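Local coordinates for protein MgGH51 (Meripilus giganteus, PDB 6ZPV) that hydrolyses alpha-L-arabinofuranosidic bonds as a fungal GH51 arabinofuranosidase, probably releasing terminal arabinofuranose from plant cell-wall polysaccharides, at residues Leu449-Val454 with Leu482-Asn487. Numbering follows the deposited sequence.
Sequences LAFPTV and LLQHVN. With NAG (2-acetamido-2-deoxy-beta-D-glucopyranose), chain C.
Phe451 and Gln484 meet where the loop running into helix 454-469 passes the short strand 483-485, with no direct hydrogen bond from one segment to the other. That helix connects strands 424-432 and 474-479, the last two of the eight-stranded parallel sheet, consistent with the (beta/alpha)8 barrel of GH51 enzymes; strand 483-485 follows the last of them. The closest approach is 3.5 Å, from Phe451 CE1 to Gln484 OE1, and the amide comes at the ring obliquely, the two planes turned 40° apart. Gln484 gets there by stretching out: CG stands anti to the backbone N (chi1 174°) and the chain stays extended beyond it, crossing the phenyl group at about a right angle. At the rim of the ring, near its plane, Val486 adds its CG1 methyl, 4.3 Å from Phe451 CE1, a loose apolar touch beside the amide.

Two waters supply the polar link. Water 2 donates to Ala450 O and accepts from Gln484 NE2 at 3.0 Å; water 1 lies 2.8 Å from both Ala450 O and Gln484 OE1, with more acceptors around it than protons. Water 2 also rests over one face of the Phe451 ring, displaced toward the rim. Ser497 on the neighbouring strand 496-498 hydrogen-bonds Gln484 OE1. Thr489 OG1 bonds both NE2 and His485 O; since a carbonyl can only accept, the hydroxyl probably accepts from NE2, consistent with the amide orientation.

The other methyl of Val486, CG2, faces the sugar, 3.9 Å from O5 of the N-acetylglucosamine joined to Asn487 ND2.

With only 105 Å² buried in all, the segments are linked by two waters between the buried Gln484 amide and the Ala450 carbonyl, and the aromatic ring borders this hydrated seam.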
ATOM      1  N   LEU A 449      -8.308  17.470  -5.553  1.00 13.51           N
ATOM      2  CA  LEU A 449      -7.690  17.644  -4.230  1.00 13.51           C
ATOM      3  C   LEU A 449      -6.254  17.133  -4.277  1.00 13.10           C
ATOM      4  O   LEU A 449      -6.018  15.941  -4.589  1.00 14.30           O
ATOM      5  CB  LEU A 449      -8.503  16.891  -3.197  1.00 13.31           C
ATOM      6  CG  LEU A 449      -9.941  17.377  -2.994  1.00 14.63           C
ATOM      7  CD1 LEU A 449     -10.648  16.621  -1.923  1.00 15.52           C
ATOM      8  CD2 LEU A 449     -10.077  18.889  -2.837  1.00 16.43           C
ATOM      9  N   ALA A 450      -5.284  17.986  -3.943  1.00 13.30           N
ATOM     10  CA  ALA A 450      -3.881  17.581  -3.819  1.00 13.03           C
ATOM     11  C   ALA A 450      -3.685  16.632  -2.611  1.00 12.51           C
ATOM     12  O   ALA A 450      -2.833  15.768  -2.676  1.00 13.14           O
ATOM     13  CB  ALA A 450      -3.009  18.779  -3.689  1.00 14.11           C
ATOM     14  N   PHE A 451      -4.454  16.889  -1.537  1.00 12.02           N
ATOM     15  CA  PHE A 451      -4.466  16.088  -0.313  1.00 12.10           C
ATOM     16  C   PHE A 451      -5.914  16.034   0.153  1.00 12.05           C
ATOM     17  O   PHE A 451      -6.699  16.934  -0.143  1.00 12.79           O
ATOM     18  CB  PHE A 451      -3.596  16.754   0.778  1.00 13.23           C
ATOM     19  CG  PHE A 451      -2.128  16.795   0.464  1.00 12.52           C
ATOM     20  CD1 PHE A 451      -1.348  15.664   0.641  1.00 13.06           C
ATOM     21  CD2 PHE A 451      -1.535  17.944  -0.029  1.00 13.50           C
ATOM     22  CE1 PHE A 451      -0.005  15.643   0.303  1.00 13.60           C
ATOM     23  CE2 PHE A 451      -0.189  17.961  -0.370  1.00 15.70           C
ATOM     24  CZ  PHE A 451       0.577  16.805  -0.147  1.00 14.12           C
ATOM     25  N   PRO A 452      -6.281  15.009   0.924  1.00 11.72           N
ATOM     26  CA  PRO A 452      -7.613  14.994   1.514  1.00 11.93           C
ATOM     27  C   PRO A 452      -7.831  16.289   2.317  1.00 12.09           C
ATOM     28  O   PRO A 452      -6.883  16.855   2.884  1.00 12.63           O
ATOM     29  CB  PRO A 452      -7.591  13.762   2.420  1.00 11.19           C
ATOM     30  CG  PRO A 452      -6.543  12.848   1.781  1.00 11.62           C
ATOM     31  CD  PRO A 452      -5.473  13.838   1.303  1.00 11.65           C
ATOM     32  N   THR A 453      -9.069  16.718   2.401  1.00 11.97           N
ATOM     33  CA  THR A 453      -9.475  17.908   3.148  1.00 12.88           C
ATOM     34  C   THR A 453     -10.458  17.501   4.250  1.00 11.65           C
ATOM     35  O   THR A 453     -10.929  16.363   4.353  1.00 12.12           O
ATOM     36  CB  THR A 453     -10.103  18.957   2.208  1.00 12.12           C
ATOM     37  OG1 THR A 453     -11.271  18.338   1.651  1.00 13.06           O
ATOM     38  CG2 THR A 453      -9.140  19.421   1.120  1.00 13.39           C
ATOM     39  N   VAL A 454     -10.786  18.460   5.099  1.00 12.53           N
ATOM     40  CA  VAL A 454     -11.853  18.213   6.099  1.00 12.72           C
ATOM     41  C   VAL A 454     -13.144  17.892   5.348  1.00 12.50           C
ATOM     42  O   VAL A 454     -13.895  16.974   5.708  1.00 13.44           O
ATOM     43  CB  VAL A 454     -11.986  19.340   7.095  1.00 12.68           C
ATOM     44  CG1 VAL A 454     -13.053  19.027   8.126  1.00 14.72           C
ATOM     45  CG2 VAL A 454     -10.672  19.624   7.815  1.00 13.83           C
ATOM     46  N   LEU A 482      -3.851   4.253  -0.926  1.00  9.96           N
ATOM     47  CA  LEU A 482      -3.378   4.246   0.454  1.00 10.00           C
ATOM     48  C   LEU A 482      -2.224   5.206   0.667  1.00 10.11           C
ATOM     49  O   LEU A 482      -2.212   5.878   1.714  1.00 10.91           O
ATOM     50  CB  LEU A 482      -2.993   2.823   0.784  1.00 10.61           C
ATOM     51  CG  LEU A 482      -2.561   2.547   2.225  1.00 10.68           C
ATOM     52  CD1 LEU A 482      -3.655   2.875   3.217  1.00 11.61           C
ATOM     53  CD2 LEU A 482      -2.115   1.118   2.364  1.00 11.89           C
ATOM     54  N   LEU A 483      -1.243   5.192  -0.245  1.00  9.88           N
ATOM     55  CA  LEU A 483       0.061   5.786   0.037  1.00 10.26           C
ATOM     56  C   LEU A 483       0.511   6.702  -1.082  1.00 11.02           C
ATOM     57  O   LEU A 483       0.236   6.451  -2.281  1.00 11.27           O
ATOM     58  CB  LEU A 483       1.102   4.680   0.255  1.00 10.36           C
ATOM     59  CG  LEU A 483       1.033   3.999   1.615  1.00 12.19           C
ATOM     60  CD1 LEU A 483       1.842   2.752   1.683  1.00 14.83           C
ATOM     61  CD2 LEU A 483       1.481   4.938   2.712  1.00 16.17           C
ATOM     62  N   GLN A 484       1.318   7.690  -0.715  1.00 10.54           N
ATOM     63  CA  GLN A 484       1.867   8.678  -1.656  1.00 10.70           C
ATOM     64  C   GLN A 484       3.252   9.166  -1.259  1.00 10.72           C
ATOM     65  O   GLN A 484       3.397   9.829  -0.213  1.00 11.00           O
ATOM     66  CB  GLN A 484       0.954   9.886  -1.740  1.00 11.76           C
ATOM     67  CG  GLN A 484       1.480  11.042  -2.567  1.00 13.08           C
ATOM     68  CD  GLN A 484       0.737  12.353  -2.335  1.00 12.01           C
ATOM     69  OE1 GLN A 484       0.013  12.522  -1.376  1.00 12.71           O
ATOM     70  NE2 GLN A 484       0.977  13.291  -3.232  1.00 13.15           N
ATOM     71  N   HIS A 485       4.233   8.967  -2.138  1.00 10.95           N
ATOM     72  CA  HIS A 485       5.530   9.658  -2.021  1.00 11.13           C
ATOM     73  C   HIS A 485       5.321  11.041  -2.590  1.00 11.47           C
ATOM     74  O   HIS A 485       5.005  11.212  -3.774  1.00 12.29           O
ATOM     75  CB  HIS A 485       6.629   8.914  -2.805  1.00 11.39           C
ATOM     76  CG  HIS A 485       7.965   9.338  -2.387  1.00 11.30           C
ATOM     77  ND1 HIS A 485       8.361  10.682  -2.360  1.00 12.18           N
ATOM     78  CD2 HIS A 485       8.982   8.598  -1.866  1.00 12.03           C
ATOM     79  CE1 HIS A 485       9.587  10.675  -1.878  1.00 13.07           C
ATOM     80  NE2 HIS A 485      10.015   9.430  -1.568  1.00 12.94           N
ATOM     81  N   VAL A 486       5.461  12.073  -1.757  1.00 12.09           N
ATOM     82  CA  VAL A 486       5.183  13.445  -2.211  1.00 12.95           C
ATOM     83  C   VAL A 486       6.144  13.920  -3.281  1.00 12.71           C
ATOM     84  O   VAL A 486       5.839  14.905  -3.945  1.00 14.28           O
ATOM     85  CB  VAL A 486       5.109  14.423  -1.054  1.00 13.28           C
ATOM     86  CG1 VAL A 486       3.994  14.069  -0.119  1.00 14.06           C
ATOM     87  CG2 VAL A 486       6.466  14.582  -0.344  1.00 13.46           C
ATOM     88  N   ASN A 487       7.248  13.235  -3.502  1.00 12.43           N
ATOM     89  CA  ASN A 487       8.168  13.613  -4.578  1.00 12.92           C
ATOM     90  C   ASN A 487       7.938  12.842  -5.853  1.00 13.47           C
ATOM     91  O   ASN A 487       8.641  13.113  -6.862  1.00 15.02           O
ATOM     92  CB  ASN A 487       9.629  13.498  -4.144  1.00 13.57           C
ATOM     93  CG  ASN A 487       9.943  14.331  -2.935  1.00 13.93           C
ATOM     94  OD1 ASN A 487      10.236  13.838  -1.855  1.00 14.74           O
ATOM     95  ND2 ASN A 487       9.860  15.653  -3.109  1.00 16.49           N
TER
HETATM   96  C1  NAG C   1      10.130  16.551  -2.040  1.00 17.19           C
HETATM   97  C2  NAG C   1      11.184  17.605  -2.466  1.00 18.29           C
HETATM   98  C3  NAG C   1      11.318  18.728  -1.445  1.00 20.17           C
HETATM   99  C4  NAG C   1       9.933  19.280  -1.051  1.00 23.52           C
HETATM  100  C5  NAG C   1       9.091  18.146  -0.618  1.00 20.87           C
HETATM  101  C6  NAG C   1       7.673  18.530  -0.090  1.00 22.74           C
HETATM  102  C7  NAG C   1      12.967  16.871  -3.969  1.00 23.02           C
HETATM  103  C8  NAG C   1      14.288  16.175  -3.974  1.00 26.82           C
HETATM  104  N2  NAG C   1      12.465  16.930  -2.741  1.00 19.67           N
HETATM  105  O3  NAG C   1      12.135  19.764  -2.002  1.00 23.04           O
HETATM  106  O4  NAG C   1      10.187  20.223   0.024  1.00 25.47           O
HETATM  107  O5  NAG C   1       8.940  17.232  -1.709  1.00 19.21           O
HETATM  108  O6  NAG C   1       7.044  19.215  -1.147  1.00 28.76           O
HETATM  109  O7  NAG C   1      12.495  17.368  -4.981  1.00 30.82           O
HETATM  110  O   HOH W   1      -2.694  13.246  -1.452  1.00 12.55           O
HETATM  111  O   HOH W   2      -0.152  16.041  -3.461  1.00 15.19           O